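Local coordinates for protein beta-1,4-mannanase (Aplysia kurodai, PDB 3VUP) that probably hydrolyses the beta-1,4-mannosidic links of mannan as a TIM-barrel mannanase of the sea hare's digestive fluid, at residues Pro24-Ala29 with Asn42-Glu47; Ala140-Val145 with Ala208-Thr213; Lys176-Thr181 with Leu196-Leu201. All blocks are in the same frame, centred on the assembly; numbering follows the deposited sequence.

Overall arrangement
Three contacts pack the outside of one eight-stranded TIM barrel. Contacts 1 and 3 tie the loops that follow strands 18-22 and 157-161 to the helices those loops lead into. They thus involve loops at the C-terminal ends of barrel strands, the side where TIM-barrel enzymes carry their active sites. They lie on opposite sides of the chain's centre, their own centres 34 Å apart. Contact 2 packs the C-terminal parts of two outer helices against each other, and a sulfate sits at its edge. It shares helix 197-214 with contact 3, whose nearest atoms are about 8 Å away; contact 1 comes no nearer to contact 2 than about 12 Å between nearest atoms.

Contact 1: residues Pro24-Ala29 with Asn42-Glu47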
loop_
_atom_site.group_PDB
_atom_site.type_symbol
_atom_site.label_atom_id
_atom_site.label_comp_id
_atom_site.label_asym_id
_atom_site.label_seq_id
_atom_site.Cartn_x
_atom_site.Cartn_y
_atom_site.Cartn_z
ATOM N N PRO A 24 -4.883 -0.834 -10.923
ATOM C CA PRO A 24 -4.988 -0.737 -9.461
ATOM C C PRO A 24 -6.385 -1.094 -8.961
ATOM O O PRO A 24 -6.593 -1.217 -7.754
ATOM C CB PRO A 24 -4.689 0.737 -9.192
ATOM C CG PRO A 24 -4.906 1.452 -10.489
ATOM C CD PRO A 24 -5.241 0.449 -11.556
ATOM N N TRP A 25 -7.312 -1.245 -9.903
ATOM C CA TRP A 25 -8.702 -1.603 -9.663
ATOM C C TRP A 25 -9.241 -1.994 -11.029
ATOM O O TRP A 25 -8.582 -1.778 -12.049
ATOM C CB TRP A 25 -9.503 -0.409 -9.106
ATOM C CG TRP A 25 -9.311 0.847 -9.881
ATOM C CD1 TRP A 25 -9.815 1.142 -11.121
ATOM C CD2 TRP A 25 -8.515 1.968 -9.494
ATOM N NE1 TRP A 25 -9.383 2.384 -11.522
ATOM C CE2 TRP A 25 -8.586 2.914 -10.539
ATOM C CE3 TRP A 25 -7.754 2.270 -8.359
ATOM C CZ2 TRP A 25 -7.924 4.142 -10.481
ATOM C CZ3 TRP A 25 -7.093 3.490 -8.306
ATOM C CH2 TRP A 25 -7.180 4.407 -9.363
ATOM N N MET A 26 -10.443 -2.552 -11.050
ATOM C CA MET A 26 -11.144 -2.760 -12.309
ATOM C C MET A 26 -12.283 -1.748 -12.403
ATOM O O MET A 26 -12.280 -0.879 -13.280
ATOM C CB MET A 26 -11.636 -4.197 -12.444
ATOM C CG MET A 26 -12.226 -4.507 -13.821
ATOM S SD MET A 26 -11.157 -4.117 -15.223
ATOM C CE MET A 26 -9.717 -5.112 -14.819
ATOM N N SER A 27 -13.239 -1.852 -11.482
ATOM C CA SER A 27 -14.237 -0.812 -11.263
ATOM C C SER A 27 -13.884 -0.128 -9.947
ATOM O O SER A 27 -14.034 -0.722 -8.879
ATOM C CB SER A 27 -15.633 -1.426 -11.189
ATOM O OG SER A 27 -15.949 -2.077 -12.408
ATOM N N TYR A 28 -13.389 1.103 -10.031
ATOM C CA TYR A 28 -12.891 1.847 -8.870
ATOM C C TYR A 28 -13.846 1.776 -7.684
ATOM O O TYR A 28 -14.981 2.242 -7.773
ATOM C CB TYR A 28 -12.663 3.302 -9.271
ATOM C CG TYR A 28 -12.152 4.245 -8.199
ATOM C CD1 TYR A 28 -10.790 4.452 -8.016
ATOM C CD2 TYR A 28 -13.029 4.990 -7.426
ATOM C CE1 TYR A 28 -10.312 5.340 -7.062
ATOM C CE2 TYR A 28 -12.563 5.890 -6.467
ATOM C CZ TYR A 28 -11.199 6.067 -6.292
ATOM O OH TYR A 28 -10.711 6.959 -5.352
ATOM N N ALA A 29 -13.372 1.179 -6.589
ATOM C CA ALA A 29 -14.104 1.066 -5.318
ATOM C C ALA A 29 -15.326 0.163 -5.386
ATOM O O ALA A 29 -16.103 0.111 -4.434
ATOM C CB ALA A 29 -14.490 2.443 -4.770
ATOM N N ASN A 42 -13.882 -11.792 -14.396
ATOM C CA ASN A 42 -13.521 -12.116 -15.772
ATOM C C ASN A 42 -12.600 -11.080 -16.418
ATOM O O ASN A 42 -11.941 -11.373 -17.406
ATOM C CB ASN A 42 -14.759 -12.361 -16.646
ATOM C CG ASN A 42 -15.551 -11.095 -16.911
ATOM O OD1 ASN A 42 -15.663 -10.222 -16.048
ATOM N ND2 ASN A 42 -16.113 -10.991 -18.112
ATOM N N ARG A 43 -12.551 -9.878 -15.851
ATOM C CA ARG A 43 -11.604 -8.864 -16.307
ATOM C C ARG A 43 -10.349 -8.778 -15.436
ATOM O O ARG A 43 -9.272 -8.428 -15.924
ATOM C CB ARG A 43 -12.274 -7.494 -16.406
ATOM C CG ARG A 43 -13.303 -7.401 -17.520
ATOM C CD ARG A 43 -13.884 -6.004 -17.608
ATOM N NE ARG A 43 -14.756 -5.705 -16.478
ATOM C CZ ARG A 43 -15.041 -4.476 -16.055
ATOM N NH1 ARG A 43 -14.514 -3.419 -16.661
ATOM N NH2 ARG A 43 -15.850 -4.307 -15.017
ATOM N N ILE A 44 -10.483 -9.099 -14.154
ATOM C CA ILE A 44 -9.340 -9.041 -13.250
ATOM C C ILE A 44 -8.419 -10.250 -13.415
ATOM O O ILE A 44 -7.195 -10.110 -13.430
ATOM C CB ILE A 44 -9.777 -8.875 -11.784
ATOM C CG1 ILE A 44 -10.449 -7.518 -11.600
ATOM C CG2 ILE A 44 -8.580 -9.011 -10.847
ATOM C CD1 ILE A 44 -11.086 -7.329 -10.249
ATOM N N GLU A 45 -8.998 -11.436 -13.550
ATOM C CA GLU A 45 -8.164 -12.625 -13.708
ATOM C C GLU A 45 -7.159 -12.531 -14.881
ATOM O O GLU A 45 -5.986 -12.861 -14.701
ATOM C CB GLU A 45 -9.005 -13.911 -13.752
ATOM C CG GLU A 45 -8.153 -15.156 -13.881
ATOM C CD GLU A 45 -8.907 -16.438 -13.598
ATOM O OE1 GLU A 45 -10.137 -16.385 -13.365
ATOM O OE2 GLU A 45 -8.256 -17.505 -13.615
ATOM N N PRO A 46 -7.598 -12.052 -16.068
ATOM C CA PRO A 46 -6.615 -11.894 -17.150
ATOM C C PRO A 46 -5.465 -10.948 -16.804
ATOM O O PRO A 46 -4.376 -11.118 -17.349
ATOM C CB PRO A 46 -7.448 -11.324 -18.301
ATOM C CG PRO A 46 -8.801 -11.872 -18.064
ATOM C CD PRO A 46 -8.976 -11.879 -16.565
ATOM N N GLU A 47 -5.690 -9.975 -15.928
ATOM C CA GLU A 47 -4.600 -9.102 -15.514
ATOM C C GLU A 47 -3.575 -9.862 -14.677
ATOM O O GLU A 47 -2.378 -9.609 -14.777
ATOM C CB GLU A 47 -5.129 -7.868 -14.781
ATOM C CG GLU A 47 -6.038 -7.009 -15.644
ATOM C CD GLU A 47 -5.327 -6.390 -16.836
ATOM O OE1 GLU A 47 -4.098 -6.162 -16.767
ATOM O OE2 GLU A 47 -6.007 -6.128 -17.851
#
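Ser27 OG, hydrogen-bonded to Asn40 OD1 in the same helix as Arg43, also lies 3.4 Å from Arg43 NH2, set obliquely to the guanidinium. Next to it Met26 does most of the packing. Its CG is placed anti to the backbone N (chi1 -173°) and sits over the centre of one face of the Arg43 guanidinium, 3.6 Å above its plane. The chain then bends at chi2 and again at chi3, and this carries the thioether back along the base of the arginine: Met26 SD is 3.7 Å from Arg43 CB, and Met26 CE rests 3.5 Å from Arg43 O. At the root of the side chain, Met26 CB meets Ile44 CG1 at 3.6 Å, while Glu47 CG is a more distant neighbour of Met26 CE. The methionine is therefore wedged between the cationic plane of one residue and the aliphatic chain of the next. The carboxylate of Asp31 accepts from the backbone N of both Met26 and Ser27, fixing the turn of the loop. Residues 24-29 follow barrel strand 18-22 and lead toward helix 36-53, which carries residues 42-47. Ile44 leans on Trp37, about two turns earlier in the same helix, and Val325 of helix 324-338 touches both Met26 and Glu47, so Met26 is packed between helix 36-53 and helix 324-338.

Contact 2: residues Ala140-Val145 with Ala208-Thr213. With SO4 (sulfate ion), chain H.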
loop_
_atom_site.group_PDB
_atom_site.type_symbol
_atom_site.label_atom_id
_atom_site.label_comp_id
_atom_site.label_asym_id
_atom_site.label_seq_id
_atom_site.Cartn_x
_atom_site.Cartn_y
_atom_site.Cartn_z
ATOM N N ALA A 140 -15.483 -5.455 10.446
ATOM C CA ALA A 140 -15.025 -5.668 9.072
ATOM C C ALA A 140 -13.589 -6.163 8.960
ATOM O O ALA A 140 -13.341 -7.184 8.330
ATOM C CB ALA A 140 -15.239 -4.417 8.219
ATOM N N LEU A 141 -12.640 -5.433 9.540
ATOM C CA LEU A 141 -11.233 -5.759 9.307
ATOM C C LEU A 141 -10.845 -7.113 9.892
ATOM O O LEU A 141 -10.288 -7.961 9.188
ATOM C CB LEU A 141 -10.321 -4.658 9.850
ATOM C CG LEU A 141 -8.825 -4.883 9.619
ATOM C CD1 LEU A 141 -8.477 -4.984 8.136
ATOM C CD2 LEU A 141 -8.048 -3.756 10.267
ATOM N N LYS A 142 -11.119 -7.316 11.178
ATOM C CA LYS A 142 -10.776 -8.594 11.779
ATOM C C LYS A 142 -11.465 -9.779 11.072
ATOM O O LYS A 142 -10.808 -10.778 10.784
ATOM C CB LYS A 142 -10.977 -8.594 13.302
ATOM C CG LYS A 142 -9.957 -7.734 14.059
ATOM C CD LYS A 142 -10.253 -7.722 15.550
ATOM C CE LYS A 142 -9.188 -6.997 16.348
ATOM N NZ LYS A 142 -9.404 -7.195 17.806
ATOM N N PRO A 143 -12.775 -9.677 10.765
ATOM C CA PRO A 143 -13.367 -10.797 10.021
ATOM C C PRO A 143 -12.702 -11.078 8.671
ATOM O O PRO A 143 -12.503 -12.241 8.317
ATOM C CB PRO A 143 -14.821 -10.354 9.841
ATOM C CG PRO A 143 -15.088 -9.534 11.076
ATOM C CD PRO A 143 -13.812 -8.781 11.317
ATOM N N ILE A 144 -12.344 -10.034 7.935
ATOM C CA ILE A 144 -11.668 -10.227 6.656
ATOM C C ILE A 144 -10.300 -10.893 6.839
ATOM O O ILE A 144 -9.984 -11.890 6.182
ATOM C CB ILE A 144 -11.518 -8.894 5.890
ATOM C CG1 ILE A 144 -12.890 -8.389 5.421
ATOM C CG2 ILE A 144 -10.557 -9.065 4.716
ATOM C CD1 ILE A 144 -12.880 -6.943 4.970
ATOM N N VAL A 145 -9.500 -10.337 7.741
ATOM C CA VAL A 145 -8.152 -10.834 7.984
ATOM C C VAL A 145 -8.180 -12.272 8.480
ATOM O O VAL A 145 -7.377 -13.107 8.052
ATOM C CB VAL A 145 -7.420 -9.912 8.981
ATOM C CG1 VAL A 145 -6.115 -10.533 9.458
ATOM C CG2 VAL A 145 -7.171 -8.549 8.346
ATOM N N ALA A 208 -3.054 -1.797 11.989
ATOM C CA ALA A 208 -1.909 -2.688 11.908
ATOM C C ALA A 208 -1.906 -3.695 13.057
ATOM O O ALA A 208 -1.621 -4.869 12.856
ATOM C CB ALA A 208 -0.609 -1.897 11.873
ATOM N N ASP A 209 -2.240 -3.225 14.257
ATOM C CA ASP A 209 -2.258 -4.097 15.422
ATOM C C ASP A 209 -3.367 -5.135 15.304
ATOM O O ASP A 209 -3.169 -6.306 15.624
ATOM C CB ASP A 209 -2.413 -3.284 16.705
ATOM C CG ASP A 209 -2.345 -4.144 17.955
ATOM O OD1 ASP A 209 -1.228 -4.418 18.448
ATOM O OD2 ASP A 209 -3.420 -4.530 18.458
ATOM N N ALA A 210 -4.529 -4.715 14.819
ATOM C CA ALA A 210 -5.636 -5.641 14.628
ATOM C C ALA A 210 -5.266 -6.744 13.640
ATOM O O ALA A 210 -5.560 -7.919 13.868
ATOM C CB ALA A 210 -6.869 -4.895 14.154
ATOM N N ILE A 211 -4.619 -6.363 12.544
ATOM C CA ILE A 211 -4.199 -7.340 11.548
ATOM C C ILE A 211 -3.247 -8.372 12.150
ATOM O O ILE A 211 -3.437 -9.578 11.995
ATOM C CB ILE A 211 -3.574 -6.654 10.319
ATOM C CG1 ILE A 211 -4.646 -5.877 9.548
ATOM C CG2 ILE A 211 -2.876 -7.677 9.414
ATOM C CD1 ILE A 211 -4.090 -4.943 8.519
ATOM N N LYS A 212 -2.229 -7.896 12.857
ATOM C CA LYS A 212 -1.209 -8.797 13.385
ATOM C C LYS A 212 -1.560 -9.484 14.709
ATOM O O LYS A 212 -0.799 -10.319 15.203
ATOM C CB LYS A 212 0.161 -8.132 13.390
ATOM C CG LYS A 212 0.704 -8.010 11.970
ATOM C CD LYS A 212 2.108 -7.430 11.904
ATOM C CE LYS A 212 2.098 -5.921 12.078
ATOM N NZ LYS A 212 3.468 -5.360 11.945
ATOM N N THR A 213 -2.707 -9.139 15.279
ATOM C CA THR A 213 -3.286 -9.923 16.366
ATOM C C THR A 213 -4.082 -11.079 15.764
ATOM O O THR A 213 -4.062 -12.200 16.259
ATOM C CB THR A 213 -4.240 -9.083 17.256
ATOM O OG1 THR A 213 -3.552 -7.947 17.784
ATOM C CG2 THR A 213 -4.766 -9.914 18.415
HETATM S S SO4 H . -8.564 -4.539 20.269
HETATM O O1 SO4 H . -9.504 -3.689 19.543
HETATM O O2 SO4 H . -7.392 -3.763 20.697
HETATM O O3 SO4 H . -9.212 -5.103 21.449
HETATM O O4 SO4 H . -8.138 -5.631 19.394
#
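Leu141, Val145, Ala210 and Ile211 form an apolar helix-to-helix contact in the outer layer of the TIM barrel, where helix 130-147 packs beside helix 197-214. The two helices stand on either side of strand 157-161 in the chain, and their segments run in roughly the same direction, 33° apart, with the axes 9.3 Å from each other at closest approach. Ile211 is the inner meeting point. Its CG1 branch, anti to the carbonyl carbon (chi1 -68°), is approached by Val145 CG2 at 3.9 Å and by Leu141 CD2 at 4.1 Å, and both of these side chains lie roughly at right angles to that of Ile211. Val145 CG1, the other branch, rests 3.8 Å from Ile211 O. Ala210, one position earlier, presents only a methyl, and Lys142 passes alongside it: the lysine chain, fully extended beyond CG, brings CE to 3.8 Å from Ala210 CB. The extension carries Lys142 NZ on past the apolar contact to a sulfate, probably from the crystallisation liquor, whose O4 accepts its bond at 2.6 Å; Gln134 and Lys251 hold the same ion. Toward the barrel, Trp157 of strand 157-161 touches both Val145 and Ile211, so the layer continues from helices to sheet. The chemistry is thus graded: branched aliphatic groups pack crosswise next to the strand, a small alanine gives room for a lysine's methylenes farther out, and the ammonium reaches beyond the contact, where in this crystal it meets a sulfate, without its charge having to enter the apolar core.

Contact 3: residues Lys176-Thr181 with Leu196-Leu201; sequences KCYDTT and LYQDIL
Tyr178 and Tyr197 bring their CA atoms to 4.8 Å, and one water spans the two backbones, donating to Tyr178 O at 2.7 Å and accepting from Tyr197 N at 2.9 Å. That N-H opens helix 197-214, and the water satisfies it. The Tyr178 ring lies against Gln198, the residue after Tyr197. Gln198 CB stands over its face in a CH-pi contact, 3.8 Å from the centroid and 12° off the normal. With CG anti to the backbone N (chi1 -172°) and the chain extended, the Gln198 amide runs on nearly parallel to the ring, its plane turned by only 4°, and Gln198 CG meets Tyr178 OH at 3.6 Å. Leu201 CD1 comes to the edge of the same ring, 4.0 Å from Tyr178 CE1. Losing the ring to an alanine at Tyr178 is likely to open a gap beside Leu201 and leave the Gln198 side chain free to turn. Farther along, Thr180 CG2 touches the edge of the Tyr197 ring, 3.4 Å from CD2, while its OG1 is bound by Ile168 and Lys171. Tyr197 is further fixed by stacking on His239 and a hydroxyl bond to Tyr240. Across the two segments, then, cohesion rests on one ring face, two ring edges, close backbone-to-side-chain packing and one shared water, while the disulfide ties Cys177 to Cys244 of helix 242-249 and the direct hydrogen bonds of Thr180 and Tyr197 go to residues outside.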
loop_
_atom_site.group_PDB
_atom_site.type_symbol
_atom_site.label_atom_id
_atom_site.label_comp_id
_atom_site.label_asym_id
_atom_site.label_seq_id
_atom_site.Cartn_x
_atom_site.Cartn_y
_atom_site.Cartn_z
ATOM N N LYS A 176 7.387 15.646 17.765
ATOM C CA LYS A 176 7.980 15.466 16.445
ATOM C C LYS A 176 7.136 14.562 15.550
ATOM O O LYS A 176 6.982 14.836 14.358
ATOM C CB LYS A 176 9.399 14.907 16.592
ATOM C CG LYS A 176 10.095 14.560 15.285
ATOM C CD LYS A 176 11.532 14.089 15.526
ATOM C CE LYS A 176 12.176 13.569 14.245
ATOM N NZ LYS A 176 11.747 12.180 13.901
ATOM N N CYS A 177 6.573 13.494 16.111
ATOM C CA CYS A 177 5.761 12.585 15.308
ATOM C C CYS A 177 4.568 13.253 14.642
ATOM O O CYS A 177 4.047 12.722 13.655
ATOM C CB CYS A 177 5.242 11.424 16.157
ATOM S SG CYS A 177 6.503 10.306 16.750
ATOM N N TYR A 178 4.118 14.384 15.187
ATOM C CA TYR A 178 2.921 15.045 14.669
ATOM C C TYR A 178 3.218 16.326 13.884
ATOM O O TYR A 178 2.341 16.854 13.206
ATOM C CB TYR A 178 1.945 15.374 15.810
ATOM C CG TYR A 178 1.621 14.219 16.745
ATOM C CD1 TYR A 178 1.648 12.896 16.310
ATOM C CD2 TYR A 178 1.287 14.456 18.074
ATOM C CE1 TYR A 178 1.360 11.847 17.173
ATOM C CE2 TYR A 178 0.992 13.418 18.942
ATOM C CZ TYR A 178 1.029 12.112 18.486
ATOM O OH TYR A 178 0.743 11.064 19.340
ATOM N N ASP A 179 4.444 16.827 13.983
ATOM C CA ASP A 179 4.817 18.104 13.386
ATOM C C ASP A 179 5.004 17.946 11.878
ATOM O O ASP A 179 5.707 17.039 11.445
ATOM C CB ASP A 179 6.122 18.565 14.031
ATOM C CG ASP A 179 6.593 19.897 13.509
ATOM O OD1 ASP A 179 6.463 20.897 14.249
ATOM O OD2 ASP A 179 7.095 19.944 12.363
ATOM N N THR A 180 4.400 18.834 11.082
ATOM C CA THR A 180 4.521 18.729 9.629
ATOM C C THR A 180 5.215 19.941 9.018
ATOM O O THR A 180 5.074 20.213 7.824
ATOM C CB THR A 180 3.163 18.497 8.946
ATOM O OG1 THR A 180 2.294 19.591 9.249
ATOM C CG2 THR A 180 2.532 17.208 9.432
ATOM N N THR A 181 5.976 20.674 9.821
ATOM C CA THR A 181 6.703 21.806 9.271
ATOM C C THR A 181 7.697 21.413 8.169
ATOM O O THR A 181 7.877 22.164 7.212
ATOM C CB THR A 181 7.389 22.658 10.358
ATOM O OG1 THR A 181 8.369 21.880 11.057
ATOM C CG2 THR A 181 6.356 23.207 11.328
ATOM N N LEU A 196 -4.760 15.924 11.099
ATOM C CA LEU A 196 -3.580 15.997 11.953
ATOM C C LEU A 196 -2.980 14.605 12.151
ATOM O O LEU A 196 -3.687 13.581 12.083
ATOM C CB LEU A 196 -3.923 16.629 13.306
ATOM C CG LEU A 196 -4.377 18.093 13.289
ATOM C CD1 LEU A 196 -4.605 18.615 14.705
ATOM C CD2 LEU A 196 -3.366 18.953 12.546
ATOM N N TYR A 197 -1.674 14.567 12.396
ATOM C CA TYR A 197 -0.968 13.289 12.429
ATOM C C TYR A 197 -1.346 12.396 13.595
ATOM O O TYR A 197 -1.302 11.184 13.449
ATOM C CB TYR A 197 0.558 13.434 12.302
ATOM C CG TYR A 197 1.014 13.136 10.890
ATOM C CD1 TYR A 197 1.153 11.831 10.439
ATOM C CD2 TYR A 197 1.251 14.157 9.996
ATOM C CE1 TYR A 197 1.538 11.555 9.126
ATOM C CE2 TYR A 197 1.636 13.898 8.691
ATOM C CZ TYR A 197 1.784 12.596 8.259
ATOM O OH TYR A 197 2.160 12.362 6.958
ATOM N N GLN A 198 -1.721 12.950 14.742
ATOM C CA GLN A 198 -2.085 12.041 15.824
ATOM C C GLN A 198 -3.275 11.163 15.406
ATOM O O GLN A 198 -3.293 9.958 15.682
ATOM C CB GLN A 198 -2.371 12.782 17.130
ATOM C CG GLN A 198 -2.570 11.845 18.317
ATOM C CD GLN A 198 -2.775 12.585 19.625
ATOM O OE1 GLN A 198 -2.641 13.806 19.686
ATOM N NE2 GLN A 198 -3.113 11.847 20.678
ATOM N N ASP A 199 -4.251 11.755 14.718
ATOM C CA ASP A 199 -5.408 11.000 14.261
ATOM C C ASP A 199 -5.031 9.953 13.218
ATOM O O ASP A 199 -5.465 8.801 13.319
ATOM C CB ASP A 199 -6.486 11.918 13.678
ATOM C CG ASP A 199 -7.198 12.742 14.728
ATOM O OD1 ASP A 199 -7.368 12.282 15.872
ATOM O OD2 ASP A 199 -7.612 13.863 14.386
ATOM N N ILE A 200 -4.245 10.328 12.210
ATOM C CA ILE A 200 -3.900 9.362 11.167
ATOM C C ILE A 200 -2.996 8.260 11.711
ATOM O O ILE A 200 -3.125 7.099 11.320
ATOM C CB ILE A 200 -3.288 10.017 9.889
ATOM C CG1 ILE A 200 -3.597 9.164 8.656
ATOM C CG2 ILE A 200 -1.781 10.220 10.015
ATOM C CD1 ILE A 200 -5.056 9.158 8.245
ATOM N N LEU A 201 -2.108 8.598 12.641
ATOM C CA LEU A 201 -1.232 7.580 13.205
ATOM C C LEU A 201 -2.001 6.603 14.094
ATOM O O LEU A 201 -1.677 5.414 14.120
ATOM C CB LEU A 201 -0.031 8.199 13.917
ATOM C CG LEU A 201 0.944 8.949 13.012
ATOM C CD1 LEU A 201 1.981 9.662 13.863
ATOM C CD2 LEU A 201 1.597 8.002 12.006
HETATM O O HOH W 1 -0.249 17.128 12.477
#